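Local coordinates for aminotransferase class-III (Sphaerobacter thermophilus DSM 20745, PDB 6K8H), which is a class-III aminotransferase, also called an omega-transaminase, of the PLP-dependent aminotransferase clan, whose assembly holds two copies of the chain, at residues R409-T414 / E431-A436; A397-V402 / P415-C420. All coordinates share one frame; numbering follows the deposited sequence.

Contact 1: residues R409-T414 / E431-A436; sequences RGIFIT and EAFVDA
I411 does most of the work here, spreading its branches over the helix residues F433 and A436. Its CG1 sits 3.5 Å from A436 CB, methylene against methyl, while CG2 leans on the phenyl ring and lies 3.7 Å from F433 CD2. The two branches divide this way because CG1 stands beside the backbone N (chi1 -58°), which leaves CG2 anti to that N and directed at the ring. Two residues on, I413 reaches the same ring with the end of its chain, CD1 being 3.8 Å from F433 CE2. Both isoleucines cross F433 at about a right angle and meet its ring obliquely. I411, I413 and F433 are all buried, and the ring is enclosed further: F374 meets it edge-to-face, F67 adds a second ring, and L350 and V354 of helix 337-361 also touch it.

The other end is looser. R409 lies on the exposed side, where its CD comes no closer than 4.1 Å to A436 O; its extended chain carries the guanidinium on to D443, with which NH2 makes a salt bridge. On the far side of the strand, buried F412 packs on M99 of the second subunit. What results is an outer strand of a small four-stranded mixed sheet laid against the C-terminal helix 427-445, an alpha/beta packing in the C-terminal part of this class-III aminotransferase.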
ATOM      1  N   ARG B 409      32.332  11.065  -2.491  1.00 13.68           N
ATOM      2  CA  ARG B 409      33.386  10.488  -1.616  1.00 11.99           C
ATOM      3  C   ARG B 409      32.983   9.113  -1.069  1.00 15.35           C
ATOM      4  O   ARG B 409      33.427   8.778   0.025  1.00 13.50           O
ATOM      5  CB  ARG B 409      33.777  11.450  -0.494  1.00  9.79           C
ATOM      6  CG  ARG B 409      34.596  12.638  -0.964  1.00 15.34           C
ATOM      7  CD  ARG B 409      35.178  13.422   0.189  1.00 14.82           C
ATOM      8  NE  ARG B 409      35.863  14.596  -0.316  1.00 27.37           N
ATOM      9  CZ  ARG B 409      37.136  14.632  -0.677  1.00 26.25           C
ATOM     10  NH1 ARG B 409      37.895  13.550  -0.578  1.00 29.26           N
ATOM     11  NH2 ARG B 409      37.644  15.764  -1.132  1.00 26.01           N
ATOM     12  N   GLY B 410      32.090   8.403  -1.754  1.00 11.73           N
ATOM     13  CA  GLY B 410      31.730   7.071  -1.323  1.00 11.81           C
ATOM     14  C   GLY B 410      30.715   7.003  -0.205  1.00 11.33           C
ATOM     15  O   GLY B 410      30.616   5.964   0.451  1.00  9.99           O
ATOM     16  N   ILE B 411      29.951   8.069   0.031  1.00  9.29           N
ATOM     17  CA  ILE B 411      28.927   8.089   1.075  1.00  9.25           C
ATOM     18  C   ILE B 411      27.579   8.466   0.461  1.00  8.45           C
ATOM     19  O   ILE B 411      27.445   9.515  -0.179  1.00  9.76           O
ATOM     20  CB  ILE B 411      29.280   9.063   2.215  1.00  9.81           C
ATOM     21  CG1 ILE B 411      30.634   8.716   2.852  1.00  8.55           C
ATOM     22  CG2 ILE B 411      28.173   9.051   3.270  1.00  5.31           C
ATOM     23  CD1 ILE B 411      30.620   7.456   3.700  1.00  8.82           C
ATOM     24  N   PHE B 412      26.581   7.622   0.681  1.00 10.74           N
ATOM     25  CA  PHE B 412      25.213   7.860   0.237  1.00  9.64           C
ATOM     26  C   PHE B 412      24.382   8.156   1.480  1.00  8.12           C
ATOM     27  O   PHE B 412      24.169   7.269   2.310  1.00  7.36           O
ATOM     28  CB  PHE B 412      24.685   6.642  -0.526  1.00 10.79           C
ATOM     29  CG  PHE B 412      23.246   6.752  -0.970  1.00 10.47           C
ATOM     30  CD1 PHE B 412      22.763   7.901  -1.577  1.00 14.02           C
ATOM     31  CD2 PHE B 412      22.390   5.675  -0.807  1.00 10.43           C
ATOM     32  CE1 PHE B 412      21.428   7.984  -1.986  1.00 15.18           C
ATOM     33  CE2 PHE B 412      21.063   5.736  -1.203  1.00 11.02           C
ATOM     34  CZ  PHE B 412      20.580   6.900  -1.803  1.00 15.23           C
ATOM     35  N   ILE B 413      23.929   9.405   1.614  1.00  6.36           N
ATOM     36  CA  ILE B 413      23.096   9.835   2.731  1.00  8.52           C
ATOM     37  C   ILE B 413      21.965  10.677   2.147  1.00 10.64           C
ATOM     38  O   ILE B 413      22.022  11.100   0.992  1.00 12.59           O
ATOM     39  CB  ILE B 413      23.894  10.618   3.808  1.00  8.11           C
ATOM     40  CG1 ILE B 413      23.122  10.669   5.138  1.00  7.44           C
ATOM     41  CG2 ILE B 413      24.283  12.005   3.290  1.00  9.95           C
ATOM     42  CD1 ILE B 413      23.992  10.970   6.346  1.00  9.37           C
ATOM     43  N   THR B 414      20.902  10.881   2.934  1.00  7.09           N
ATOM     44  CA  THR B 414      19.804  11.698   2.437  1.00 10.79           C
ATOM     45  C   THR B 414      20.247  13.148   2.252  1.00  9.53           C
ATOM     46  O   THR B 414      21.193  13.612   2.897  1.00 10.23           O
ATOM     47  CB  THR B 414      18.597  11.664   3.376  1.00 10.49           C
ATOM     48  OG1 THR B 414      18.923  12.293   4.622  1.00  7.74           O
ATOM     49  CG2 THR B 414      18.120  10.232   3.605  1.00 12.20           C
ATOM     50  N   GLU B 431      34.079   5.077  10.898  1.00 11.48           N
ATOM     51  CA  GLU B 431      35.247   5.916  10.655  1.00 13.35           C
ATOM     52  C   GLU B 431      35.292   6.413   9.213  1.00 11.41           C
ATOM     53  O   GLU B 431      35.660   7.562   8.965  1.00 11.88           O
ATOM     54  CB  GLU B 431      36.521   5.154  11.016  1.00 17.27           C
ATOM     55  CG  GLU B 431      36.744   5.146  12.508  1.00 20.93           C
ATOM     56  CD  GLU B 431      37.844   4.211  12.957  1.00 25.97           C
ATOM     57  OE1 GLU B 431      38.375   3.443  12.120  1.00 26.64           O
ATOM     58  OE2 GLU B 431      38.167   4.238  14.165  1.00 34.06           O
ATOM     59  N   ALA B 432      34.925   5.566   8.247  1.00 11.09           N
ATOM     60  CA  ALA B 432      34.866   6.030   6.865  1.00 12.11           C
ATOM     61  C   ALA B 432      33.864   7.169   6.720  1.00 12.11           C
ATOM     62  O   ALA B 432      34.141   8.169   6.044  1.00  8.97           O
ATOM     63  CB  ALA B 432      34.517   4.877   5.920  1.00 15.02           C
ATOM     64  N   PHE B 433      32.695   7.045   7.361  1.00  8.22           N
ATOM     65  CA  PHE B 433      31.740   8.146   7.325  1.00  8.88           C
ATOM     66  C   PHE B 433      32.344   9.422   7.907  1.00 10.11           C
ATOM     67  O   PHE B 433      32.266  10.493   7.291  1.00  8.82           O
ATOM     68  CB  PHE B 433      30.447   7.790   8.071  1.00  8.19           C
ATOM     69  CG  PHE B 433      29.423   8.878   7.995  1.00  7.05           C
ATOM     70  CD1 PHE B 433      29.438   9.932   8.906  1.00 10.07           C
ATOM     71  CD2 PHE B 433      28.490   8.895   6.968  1.00  9.66           C
ATOM     72  CE1 PHE B 433      28.524  10.965   8.822  1.00  9.38           C
ATOM     73  CE2 PHE B 433      27.563   9.923   6.866  1.00  8.19           C
ATOM     74  CZ  PHE B 433      27.574  10.961   7.797  1.00 12.35           C
ATOM     75  N   VAL B 434      32.953   9.331   9.093  1.00  9.07           N
ATOM     76  CA  VAL B 434      33.435  10.542   9.765  1.00  8.38           C
ATOM     77  C   VAL B 434      34.548  11.208   8.950  1.00 12.73           C
ATOM     78  O   VAL B 434      34.576  12.443   8.787  1.00 10.20           O
ATOM     79  CB  VAL B 434      33.892  10.219  11.200  1.00 10.23           C
ATOM     80  CG1 VAL B 434      34.600  11.427  11.828  1.00 11.17           C
ATOM     81  CG2 VAL B 434      32.699   9.809  12.054  1.00 10.08           C
ATOM     82  N   ASP B 435      35.470  10.403   8.409  1.00  9.13           N
ATOM     83  CA  ASP B 435      36.537  10.947   7.566  1.00 11.07           C
ATOM     84  C   ASP B 435      35.976  11.616   6.314  1.00 13.03           C
ATOM     85  O   ASP B 435      36.415  12.717   5.928  1.00 10.57           O
ATOM     86  CB  ASP B 435      37.513   9.835   7.179  1.00 17.68           C
ATOM     87  CG  ASP B 435      38.337   9.337   8.364  1.00 20.89           C
ATOM     88  OD1 ASP B 435      38.284   9.971   9.444  1.00 22.88           O
ATOM     89  OD2 ASP B 435      39.041   8.317   8.213  1.00 23.83           O
ATOM     90  N   ALA B 436      35.009  10.959   5.657  1.00 10.74           N
ATOM     91  CA  ALA B 436      34.408  11.535   4.458  1.00 12.31           C
ATOM     92  C   ALA B 436      33.658  12.817   4.770  1.00  8.65           C
ATOM     93  O   ALA B 436      33.636  13.732   3.942  1.00  9.09           O
ATOM     94  CB  ALA B 436      33.483  10.520   3.793  1.00 10.16           C
TER

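Contact 2: residues A397-V402 / P415-C420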
ATOM      1  N   ALA B 397      21.776  25.611   0.633  1.00 10.92           N
ATOM      2  CA  ALA B 397      22.906  25.528  -0.303  1.00 10.65           C
ATOM      3  C   ALA B 397      24.133  24.862   0.330  1.00 11.20           C
ATOM      4  O   ALA B 397      24.803  24.037  -0.311  1.00  9.68           O
ATOM      5  CB  ALA B 397      23.264  26.923  -0.819  1.00 14.12           C
ATOM      6  N   PHE B 398      24.450  25.210   1.585  1.00  9.68           N
ATOM      7  CA  PHE B 398      25.631  24.645   2.243  1.00  8.66           C
ATOM      8  C   PHE B 398      25.464  23.148   2.510  1.00  8.88           C
ATOM      9  O   PHE B 398      26.376  22.346   2.241  1.00  8.52           O
ATOM     10  CB  PHE B 398      25.918  25.412   3.540  1.00  9.61           C
ATOM     11  CG  PHE B 398      27.269  25.128   4.126  1.00  9.68           C
ATOM     12  CD1 PHE B 398      28.419  25.706   3.595  1.00 14.00           C
ATOM     13  CD2 PHE B 398      27.394  24.274   5.200  1.00 12.11           C
ATOM     14  CE1 PHE B 398      29.670  25.436   4.143  1.00 12.03           C
ATOM     15  CE2 PHE B 398      28.643  23.994   5.751  1.00 14.93           C
ATOM     16  CZ  PHE B 398      29.779  24.574   5.222  1.00 13.88           C
ATOM     17  N   VAL B 399      24.305  22.753   3.051  1.00  8.89           N
ATOM     18  CA  VAL B 399      24.001  21.338   3.243  1.00  7.81           C
ATOM     19  C   VAL B 399      24.052  20.599   1.909  1.00  7.75           C
ATOM     20  O   VAL B 399      24.536  19.463   1.835  1.00  7.10           O
ATOM     21  CB  VAL B 399      22.629  21.180   3.930  1.00 12.49           C
ATOM     22  CG1 VAL B 399      22.158  19.726   3.886  1.00 13.27           C
ATOM     23  CG2 VAL B 399      22.699  21.666   5.377  1.00  8.23           C
ATOM     24  N   GLY B 400      23.560  21.231   0.836  1.00  9.18           N
ATOM     25  CA  GLY B 400      23.629  20.612  -0.480  1.00  8.15           C
ATOM     26  C   GLY B 400      25.055  20.392  -0.943  1.00  7.73           C
ATOM     27  O   GLY B 400      25.366  19.368  -1.554  1.00 11.23           O
ATOM     28  N   ARG B 401      25.937  21.358  -0.676  1.00  8.71           N
ATOM     29  CA  ARG B 401      27.351  21.148  -0.998  1.00  7.02           C
ATOM     30  C   ARG B 401      27.924  19.963  -0.216  1.00  7.80           C
ATOM     31  O   ARG B 401      28.627  19.114  -0.781  1.00  6.20           O
ATOM     32  CB  ARG B 401      28.161  22.417  -0.711  1.00  8.09           C
ATOM     33  CG  ARG B 401      28.048  23.506  -1.773  1.00 11.83           C
ATOM     34  CD  ARG B 401      29.039  24.676  -1.533  1.00 14.21           C
ATOM     35  NE  ARG B 401      29.032  25.612  -2.661  1.00 11.07           N
ATOM     36  CZ  ARG B 401      29.658  25.390  -3.814  1.00 13.90           C
ATOM     37  NH1 ARG B 401      30.352  24.271  -3.992  1.00  9.48           N
ATOM     38  NH2 ARG B 401      29.594  26.280  -4.795  1.00 14.35           N
ATOM     39  N   VAL B 402      27.616  19.881   1.085  1.00  6.37           N
ATOM     40  CA  VAL B 402      28.140  18.773   1.885  1.00  8.30           C
ATOM     41  C   VAL B 402      27.612  17.443   1.357  1.00  9.15           C
ATOM     42  O   VAL B 402      28.357  16.463   1.229  1.00  8.73           O
ATOM     43  CB  VAL B 402      27.792  18.975   3.376  1.00  8.31           C
ATOM     44  CG1 VAL B 402      28.158  17.736   4.201  1.00  9.21           C
ATOM     45  CG2 VAL B 402      28.501  20.203   3.921  1.00  7.61           C
ATOM     46  N   PRO B 415      19.553  13.894   1.392  1.00 10.88           N
ATOM     47  CA  PRO B 415      19.890  15.319   1.232  1.00 11.62           C
ATOM     48  C   PRO B 415      19.841  16.112   2.528  1.00 10.80           C
ATOM     49  O   PRO B 415      20.575  17.097   2.657  1.00 12.81           O
ATOM     50  CB  PRO B 415      18.838  15.811   0.235  1.00 13.39           C
ATOM     51  CG  PRO B 415      18.498  14.587  -0.570  1.00 19.22           C
ATOM     52  CD  PRO B 415      18.570  13.432   0.391  1.00 13.19           C
ATOM     53  N   ALA B 416      19.021  15.713   3.504  1.00 10.15           N
ATOM     54  CA  ALA B 416      18.972  16.457   4.754  1.00 10.39           C
ATOM     55  C   ALA B 416      20.134  16.117   5.680  1.00 10.20           C
ATOM     56  O   ALA B 416      20.304  16.791   6.701  1.00  5.57           O
ATOM     57  CB  ALA B 416      17.638  16.197   5.479  1.00 11.07           C
ATOM     58  N   LEU B 417      20.965  15.133   5.312  1.00 10.45           N
ATOM     59  CA  LEU B 417      21.984  14.549   6.185  1.00  9.47           C
ATOM     60  C   LEU B 417      21.336  13.799   7.350  1.00  7.78           C
ATOM     61  O   LEU B 417      21.897  13.708   8.447  1.00  8.57           O
ATOM     62  CB  LEU B 417      23.007  15.591   6.679  1.00  6.55           C
ATOM     63  CG  LEU B 417      23.627  16.476   5.590  1.00  7.70           C
ATOM     64  CD1 LEU B 417      24.698  17.390   6.157  1.00  9.32           C
ATOM     65  CD2 LEU B 417      24.191  15.662   4.419  1.00  7.81           C
ATOM     66  N   PHE B 418      20.202  13.183   7.026  1.00  9.10           N
ATOM     67  CA  PHE B 418      19.536  12.220   7.929  1.00  7.38           C
ATOM     68  C   PHE B 418      20.066  10.858   7.473  1.00  9.28           C
ATOM     69  O   PHE B 418      20.057  10.594   6.275  1.00  8.62           O
ATOM     70  CB  PHE B 418      18.019  12.255   7.769  1.00  7.93           C
ATOM     71  CG  PHE B 418      17.336  11.052   8.363  1.00 11.34           C
ATOM     72  CD1 PHE B 418      17.313  10.860   9.732  1.00  7.95           C
ATOM     73  CD2 PHE B 418      16.737  10.100   7.553  1.00 10.20           C
ATOM     74  CE1 PHE B 418      16.683   9.756  10.281  1.00 11.19           C
ATOM     75  CE2 PHE B 418      16.113   8.994   8.105  1.00  9.04           C
ATOM     76  CZ  PHE B 418      16.090   8.823   9.467  1.00 11.50           C
ATOM     77  N   GLY B 419      20.525  10.034   8.406  1.00  8.23           N
ATOM     78  CA  GLY B 419      21.087   8.755   8.029  1.00 10.90           C
ATOM     79  C   GLY B 419      20.808   7.675   9.055  1.00 10.05           C
ATOM     80  O   GLY B 419      20.341   7.934  10.171  1.00 10.81           O
ATOM     81  N   CYS B 420      21.076   6.441   8.640  1.00  8.55           N
ATOM     82  CA  CYS B 420      20.826   5.271   9.471  1.00 11.01           C
ATOM     83  C   CYS B 420      21.939   4.250   9.262  1.00  9.13           C
ATOM     84  O   CYS B 420      22.511   4.123   8.175  1.00  7.40           O
ATOM     85  CB  CYS B 420      19.446   4.653   9.209  1.00  7.73           C
ATOM     86  SG  CYS B 420      19.205   4.059   7.517  1.00 11.71           S
TER
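V399 and L417 meet at the centre of this contact, with V399 CG1 4.0 Å from L417 CG. The two side chains slide past each other in opposite directions, so the valine methyl lies alongside the leucine branch point, and L417 CD1 is 4.1 Å from the same CG1. One turn further along the helix, V402 crosses L417 at about a right angle and sets its CG1 4.0 Å from L417 CD1. That leucine methyl therefore touches both valines. V399 CG1 also makes the closest approach of all, 3.3 Å to P415 O, a methyl packed on a backbone carbonyl.

The torsions explain how the groups come together. In each valine CG1 is anti to the backbone N (chi1 168° in V399), which turns this methyl to the loop. L417 has a positive phi of 66°, where the chain bends between the P415-A416 turn and strand 418-420; its CB is directed at the helix, and CG and CD1 reach the valines.

Farther out, the partners on each side are held by the rest of the fold. L417 shares a backbone hydrogen bond with I376 and packs on its side chain, while G419 bonds with F374, so the bend is fixed to strand 373-377. V399 also touches L378, and V402 packs on A444 of helix 427-445. On the loop side, the hydroxyl of T414 spans the turn, OG1 hydrogen-bonding to F418 O. P415 and A416 stay exposed, and the A416 side chain is about 13 Å from a bound (5-hydroxy-4,6-dimethylpyridin-3-yl)methyl dihydrogen phosphate.

With aliphatic carbons and a single close carbonyl as the material, the two segments hold together by dispersion and burial of apolar surface, and the hydrogen bonds that fix the loop come from its own turn and from the strand beside it.

How the contacts relate
Starting from the N-terminal side, the chain runs through helix 393-408, where 397-402 supplies the first half of contact 2, and continues directly into 409-414, the first half of contact 1. It then turns through 415-420, closing contact 2 over a loop of 12 residues, and reaches 431-436 in helix 427-445, closing contact 1 over 16. The two loops cross, since their segments alternate. Their centres are about 11 Å apart and they touch, I413 CG1 packing 3.3 Å from F418 O. Together they tie helices 393-408 and 427-445, strand 411-412 of the four-stranded sheet and strand 418-420 of the three-stranded sheet to one another.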